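Local coordinates for resiniferatoxin-binding, phosphotriesterase-related protein (Rhodobacter sphaeroides 2.4.1, PDB 3K2G) that binds two zinc ions in a TIM barrel of the phosphotriesterase family and probably hydrolyses phosphoric esters, at residues 59-63 with 64-68; 156-159 with 160-164; 289-293 with 294-298. One frame throughout, in Å; residues are numbered along the deposited sequence.

The three contacts give one helix beginning and two terminations. Contact 1 starts helix 66-70, far from the chain centre and against a second subunit, with a turn bond, a serine-glutamate bond and loose isoleucine and leucine contacts. Contacts 2 and 3 close helices 150-162 and 280-292 on other parts of the molecule, and no helix or strand is shared among the three. All three are partly buried; contact 2 has the most buried residues, among them a glutamate paired with arginines, while contacts 1 and 3 each include two exposed ones. Contact 3 ends in a Schellman motif, adds a tyrosine ring and a bridging water, and lies partly at another subunit boundary.

Contact 1: 59-63 with 64-68; sequences APISI and EILSE
Ser62 and Glu64 carry the polar part of this helix start. The hydroxyl of Ser62 donates to the carboxylate of Glu64, OG to OE1 at 2.9 Å, and meets that oxygen nearly head-on, along its C-O bond. The glutamate can reach back because its chain bends at chi2 (81°), which folds the carboxylate over the residues before it. The second carboxylate oxygen then rests against a methyl, with Glu64 OE2 3.3 Å from Ile63 CG2, and the two side chains cross at about a right angle.

One backbone bond closes the turn: Ile65 N donates to Ser62 O over 3.0 Å, almost straight at the hydrogen (167°). Ile63 and Glu64 occupy the two corners of a type I beta turn, and Ile65 is the N-cap of helix 66-70. The turn thus leads the chain from the loop after helix 54-58 into the next helix.

Van der Waals contacts make up the rest. Some set carbon against carbonyl oxygen: Ile65 CG1, placed between its own backbone N and carbonyl carbon (chi1 65°), runs back over Ser62 O at 3.4 Å and carries CD1 to 3.5 Å from Pro60 O. Others are purely apolar. Ile61 CG2 meets Leu66 CD2 at 3.9 Å, the side chains crossing roughly perpendicular, while Leu66 CD1 touches Ile63 CG1 more loosely, at 4.4 Å. Leu66 packs on Leu66 of the second subunit, whose Arg313 covers Ile63 and Glu64.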
# COMPACT_ATOMS: atom_id res chain seq x y z
N ALA B 59 32.96 29.29 2.78
CA ALA B 59 33.06 29.21 4.23
C ALA B 59 33.45 27.84 4.78
O ALA B 59 33.17 26.81 4.17
CB ALA B 59 31.73 29.64 4.87
N PRO B 60 34.12 27.82 5.94
CA PRO B 60 34.53 26.56 6.55
C PRO B 60 33.31 25.98 7.26
O PRO B 60 32.33 26.69 7.47
CB PRO B 60 35.62 27.00 7.53
CG PRO B 60 35.09 28.32 8.01
CD PRO B 60 34.58 28.98 6.74
N ILE B 61 33.36 24.71 7.62
CA ILE B 61 32.21 24.12 8.31
C ILE B 61 32.15 24.63 9.74
O ILE B 61 33.12 24.49 10.50
CB ILE B 61 32.28 22.58 8.33
CG1 ILE B 61 32.23 22.02 6.91
CG2 ILE B 61 31.11 22.02 9.14
CD1 ILE B 61 32.51 20.53 6.83
N SER B 62 31.03 25.23 10.10
CA SER B 62 30.82 25.74 11.45
C SER B 62 29.38 25.42 11.86
O SER B 62 28.50 25.33 11.00
CB SER B 62 31.03 27.26 11.51
OG SER B 62 30.03 27.95 10.78
N ILE B 63 29.16 25.25 13.16
CA ILE B 63 27.84 24.92 13.68
C ILE B 63 26.72 25.83 13.16
O ILE B 63 25.58 25.39 12.98
CB ILE B 63 27.84 24.95 15.24
CG1 ILE B 63 26.51 24.42 15.78
CG2 ILE B 63 28.10 26.37 15.75
CD1 ILE B 63 26.51 24.26 17.29
N GLU B 64 27.06 27.09 12.88
CA GLU B 64 26.09 28.07 12.41
C GLU B 64 25.50 27.83 11.02
O GLU B 64 24.45 28.38 10.70
CB GLU B 64 26.71 29.47 12.43
CG GLU B 64 27.12 29.97 13.81
CD GLU B 64 28.47 29.44 14.25
OE1 GLU B 64 29.21 28.90 13.40
OE2 GLU B 64 28.81 29.57 15.45
N ILE B 65 26.16 27.02 10.19
CA ILE B 65 25.65 26.78 8.85
C ILE B 65 25.30 25.32 8.53
O ILE B 65 25.09 24.98 7.37
CB ILE B 65 26.64 27.29 7.76
CG1 ILE B 65 27.95 26.49 7.82
CG2 ILE B 65 26.95 28.76 7.99
CD1 ILE B 65 28.93 26.86 6.73
N LEU B 66 25.22 24.48 9.55
CA LEU B 66 24.91 23.07 9.32
C LEU B 66 23.56 22.81 8.67
O LEU B 66 23.43 21.91 7.84
CB LEU B 66 25.01 22.29 10.63
CG LEU B 66 26.42 22.25 11.24
CD1 LEU B 66 26.40 21.42 12.51
CD2 LEU B 66 27.41 21.68 10.24
N SER B 67 22.55 23.60 9.03
CA SER B 67 21.23 23.43 8.44
C SER B 67 21.31 23.60 6.93
O SER B 67 20.85 22.74 6.17
CB SER B 67 20.24 24.44 9.03
OG SER B 67 18.99 24.35 8.36
N GLU B 68 21.89 24.71 6.48
CA GLU B 68 22.03 24.99 5.06
C GLU B 68 22.84 23.88 4.36
O GLU B 68 22.48 23.45 3.27
CB GLU B 68 22.71 26.35 4.82
CG GLU B 68 21.82 27.58 5.03
CD GLU B 68 20.59 27.57 4.14
OE1 GLU B 68 20.71 27.30 2.92
OE2 GLU B 68 19.49 27.85 4.65

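Contact 2: 156-159 with 160-164; sequences EIVA and EALEG
Glu156 to Gly164 run through the last turns of helix 150-162, and the backbone bonds change character as the end comes. Glu160 N donates to Glu156 O and Leu162 N to Val158 O, the second over 3.0 Å. Ala161 N has just weak bonds, to Ile157 O and Val158 O, and Glu160 N adds a weak one to Ile157 O. The final acceptor is Ala159 O, which takes two donors: Glu163 N at 2.9 Å, tilted from the carbonyl plane, and Gly164 N at 3.3 Å, lying in it. That doubled grip marks where the chain leaves the helix.

Among the side chains, Val158 and Leu162, one turn apart, lie side by side and point the same way, with Val158 CG1 3.6 Å from Leu162 CD1. The valine methyl gets there because CG1 is anti to the backbone N (chi1 172°). Glu163 leans back along the helix, its CB 3.3 Å from Ala159 O and its OE2 3.7 Å from Ala159 CB. Glu160 CG passes close by Glu156 O, at 3.1 Å, before the extended chain carries the carboxylate off the helix. In the barrel, this helix belongs to the crossover between strands 128-131 and 175-178, and Ile157, Val158 and Ala161 pack on helix 186-202.

Glu160 is buried, yet its OE2 forms salt bridges with Arg113 and Arg109, which would be expected to keep it ionised. Glu156 OE1 bonds to the hydroxyl of Tyr135, the residue before the zinc ligand Tyr136. With these partners the two like-charged carboxylates, Glu156 OE1 and Glu160 OE2, sit 6.7 Å apart without touching.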
# COMPACT_ATOMS: atom_id res chain seq x y z
N GLU B 156 45.55 -4.51 -13.55
CA GLU B 156 45.97 -3.60 -12.49
C GLU B 156 45.47 -4.09 -11.15
O GLU B 156 46.20 -4.07 -10.16
CB GLU B 156 45.43 -2.18 -12.72
CG GLU B 156 45.82 -1.57 -14.05
CD GLU B 156 45.41 -0.11 -14.19
OE1 GLU B 156 44.29 0.26 -13.75
OE2 GLU B 156 46.21 0.68 -14.74
N ILE B 157 44.22 -4.53 -11.12
CA ILE B 157 43.60 -5.02 -9.90
C ILE B 157 44.27 -6.30 -9.40
O ILE B 157 44.48 -6.48 -8.20
CB ILE B 157 42.08 -5.26 -10.12
CG1 ILE B 157 41.39 -3.91 -10.36
CG2 ILE B 157 41.47 -5.96 -8.91
CD1 ILE B 157 39.93 -4.02 -10.74
N VAL B 158 44.60 -7.19 -10.33
CA VAL B 158 45.25 -8.45 -9.97
C VAL B 158 46.62 -8.17 -9.34
O VAL B 158 47.02 -8.84 -8.39
CB VAL B 158 45.46 -9.35 -11.21
CG1 VAL B 158 46.32 -10.56 -10.85
CG2 VAL B 158 44.12 -9.80 -11.76
N ALA B 159 47.32 -7.18 -9.88
CA ALA B 159 48.64 -6.81 -9.37
C ALA B 159 48.58 -6.27 -7.94
O ALA B 159 49.50 -6.50 -7.15
CB ALA B 159 49.28 -5.78 -10.30
N GLU B 160 47.50 -5.57 -7.60
CA GLU B 160 47.35 -5.00 -6.27
C GLU B 160 46.92 -6.07 -5.26
O GLU B 160 47.11 -5.92 -4.06
CB GLU B 160 46.34 -3.86 -6.29
CG GLU B 160 46.64 -2.83 -7.36
CD GLU B 160 45.76 -1.60 -7.28
OE1 GLU B 160 44.52 -1.75 -7.13
OE2 GLU B 160 46.31 -0.49 -7.38
N ALA B 161 46.33 -7.15 -5.77
CA ALA B 161 45.88 -8.24 -4.91
C ALA B 161 47.03 -9.20 -4.62
O ALA B 161 47.07 -9.81 -3.55
CB ALA B 161 44.73 -8.99 -5.58
N LEU B 162 47.96 -9.33 -5.55
CA LEU B 162 49.06 -10.27 -5.37
C LEU B 162 50.42 -9.68 -5.00
O LEU B 162 51.19 -10.31 -4.27
CB LEU B 162 49.22 -11.11 -6.65
CG LEU B 162 47.96 -11.83 -7.17
CD1 LEU B 162 48.29 -12.49 -8.50
CD2 LEU B 162 47.47 -12.86 -6.15
N GLU B 163 50.72 -8.48 -5.49
CA GLU B 163 52.01 -7.83 -5.22
C GLU B 163 51.97 -6.69 -4.22
O GLU B 163 52.55 -6.79 -3.13
CB GLU B 163 52.60 -7.31 -6.53
CG GLU B 163 52.67 -8.34 -7.63
CD GLU B 163 53.14 -7.74 -8.93
OE1 GLU B 163 54.29 -7.25 -8.97
OE2 GLU B 163 52.36 -7.77 -9.91
N GLY B 164 51.31 -5.60 -4.59
CA GLY B 164 51.23 -4.45 -3.72
C GLY B 164 50.46 -3.33 -4.38
O GLY B 164 50.05 -3.46 -5.53

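Contact 3: 289-293 with 294-298; sequences GLADH and GYLDR
The ring of Tyr295 is overlapped on one face by the carbonyl of His293, His293 O standing 3.5 Å from Tyr295 CE2. His293 CB comes to 3.7 Å from the same ring carbon. The ring turns back onto the helix end because CG lies beside the backbone N of Tyr295 (chi1 -59°), and Leu290 O approaches it obliquely, 3.7 Å from Tyr295 CD2. A water bridges the same two residues, donating to His293 O and to Tyr295 OH, while that hydroxyl also bonds to Gln254 OE1.

The backbone beneath forms a Schellman motif at the close of helix 280-292. Tyr295 N donates to Leu290 O across 3.1 Å, and Gly294 N to Ala291 O across 2.8 Å, the latter from well above the carbonyl plane. Gly294 has a positive phi (87°), which breaks the helical course and turns the chain off across the helix end; a CB here would be jammed against His293 O. Where the chain passes the last turn, Ala291 CB and Leu296 CB touch at 4.3 Å. Just beyond, Arg298 NE and Asp297 OD1 form a salt bridge 2.9 Å long, entered from above the carboxylate plane.

Tyr295 also packs on Ala250 and Ala253, and His293 on Val247 of the third subunit. The helix end and the turn after it thus touch helix 246-255 and strand 258-261 through Tyr295 and Leu290, and helix 337-352 through Leu296, before residues 296-298 lead into barrel strand 299-301.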
# COMPACT_ATOMS: atom_id res chain seq x y z
N GLY B 289 11.48 -6.28 6.11
CA GLY B 289 10.82 -6.97 5.02
C GLY B 289 11.75 -7.94 4.32
O GLY B 289 11.39 -9.09 4.08
N LEU B 290 12.94 -7.48 3.97
CA LEU B 290 13.89 -8.35 3.30
C LEU B 290 14.10 -9.59 4.16
O LEU B 290 14.13 -10.71 3.65
CB LEU B 290 15.22 -7.63 3.06
CG LEU B 290 15.24 -6.65 1.88
CD1 LEU B 290 16.53 -5.85 1.91
CD2 LEU B 290 15.12 -7.42 0.56
N ALA B 291 14.23 -9.40 5.47
CA ALA B 291 14.42 -10.52 6.39
C ALA B 291 13.21 -11.44 6.39
O ALA B 291 13.35 -12.67 6.33
CB ALA B 291 14.69 -10.01 7.80
N ASP B 292 12.01 -10.85 6.44
CA ASP B 292 10.76 -11.61 6.44
C ASP B 292 10.70 -12.52 5.22
O ASP B 292 10.05 -13.56 5.26
CB ASP B 292 9.55 -10.67 6.40
CG ASP B 292 9.28 -10.00 7.74
OD1 ASP B 292 9.31 -10.71 8.77
OD2 ASP B 292 9.02 -8.78 7.76
N HIS B 293 11.36 -12.12 4.15
CA HIS B 293 11.35 -12.93 2.94
C HIS B 293 12.51 -13.91 2.84
O HIS B 293 12.68 -14.57 1.82
CB HIS B 293 11.31 -12.01 1.72
CG HIS B 293 10.07 -11.18 1.65
ND1 HIS B 293 8.80 -11.72 1.61
CD2 HIS B 293 9.90 -9.83 1.61
CE1 HIS B 293 7.91 -10.75 1.55
NE2 HIS B 293 8.55 -9.59 1.55
N GLY B 294 13.31 -13.99 3.90
CA GLY B 294 14.43 -14.92 3.93
C GLY B 294 15.75 -14.45 3.35
O GLY B 294 16.59 -15.27 2.97
N TYR B 295 15.96 -13.13 3.28
CA TYR B 295 17.20 -12.61 2.73
C TYR B 295 18.09 -11.90 3.74
O TYR B 295 18.90 -11.06 3.37
CB TYR B 295 16.88 -11.66 1.58
CG TYR B 295 16.10 -12.33 0.48
CD1 TYR B 295 16.68 -13.34 -0.29
CD2 TYR B 295 14.77 -12.00 0.24
CE1 TYR B 295 15.94 -14.00 -1.27
CE2 TYR B 295 14.03 -12.65 -0.73
CZ TYR B 295 14.61 -13.65 -1.48
OH TYR B 295 13.87 -14.30 -2.44
N LEU B 296 17.95 -12.25 5.01
CA LEU B 296 18.75 -11.63 6.06
C LEU B 296 20.26 -11.79 5.86
O LEU B 296 21.02 -10.86 6.15
CB LEU B 296 18.37 -12.20 7.44
CG LEU B 296 19.18 -11.69 8.64
CD1 LEU B 296 19.00 -10.19 8.80
CD2 LEU B 296 18.74 -12.42 9.91
N ASP B 297 20.69 -12.94 5.37
CA ASP B 297 22.12 -13.15 5.19
C ASP B 297 22.74 -12.37 4.04
O ASP B 297 23.93 -12.51 3.77
CB ASP B 297 22.46 -14.64 5.03
CG ASP B 297 21.83 -15.26 3.79
OD1 ASP B 297 21.71 -14.58 2.75
OD2 ASP B 297 21.46 -16.45 3.87
N ARG B 298 21.93 -11.55 3.37
CA ARG B 298 22.43 -10.76 2.25
C ARG B 298 22.45 -9.27 2.60
O ARG B 298 22.86 -8.44 1.78
CB ARG B 298 21.53 -10.98 1.03
CG ARG B 298 22.27 -11.45 -0.22
CD ARG B 298 22.47 -12.96 -0.27
NE ARG B 298 23.41 -13.44 0.74
CZ ARG B 298 24.70 -13.67 0.53
NH1 ARG B 298 25.46 -14.11 1.52
NH2 ARG B 298 25.24 -13.46 -0.67
O HOH W 1 11.40 -14.96 -0.93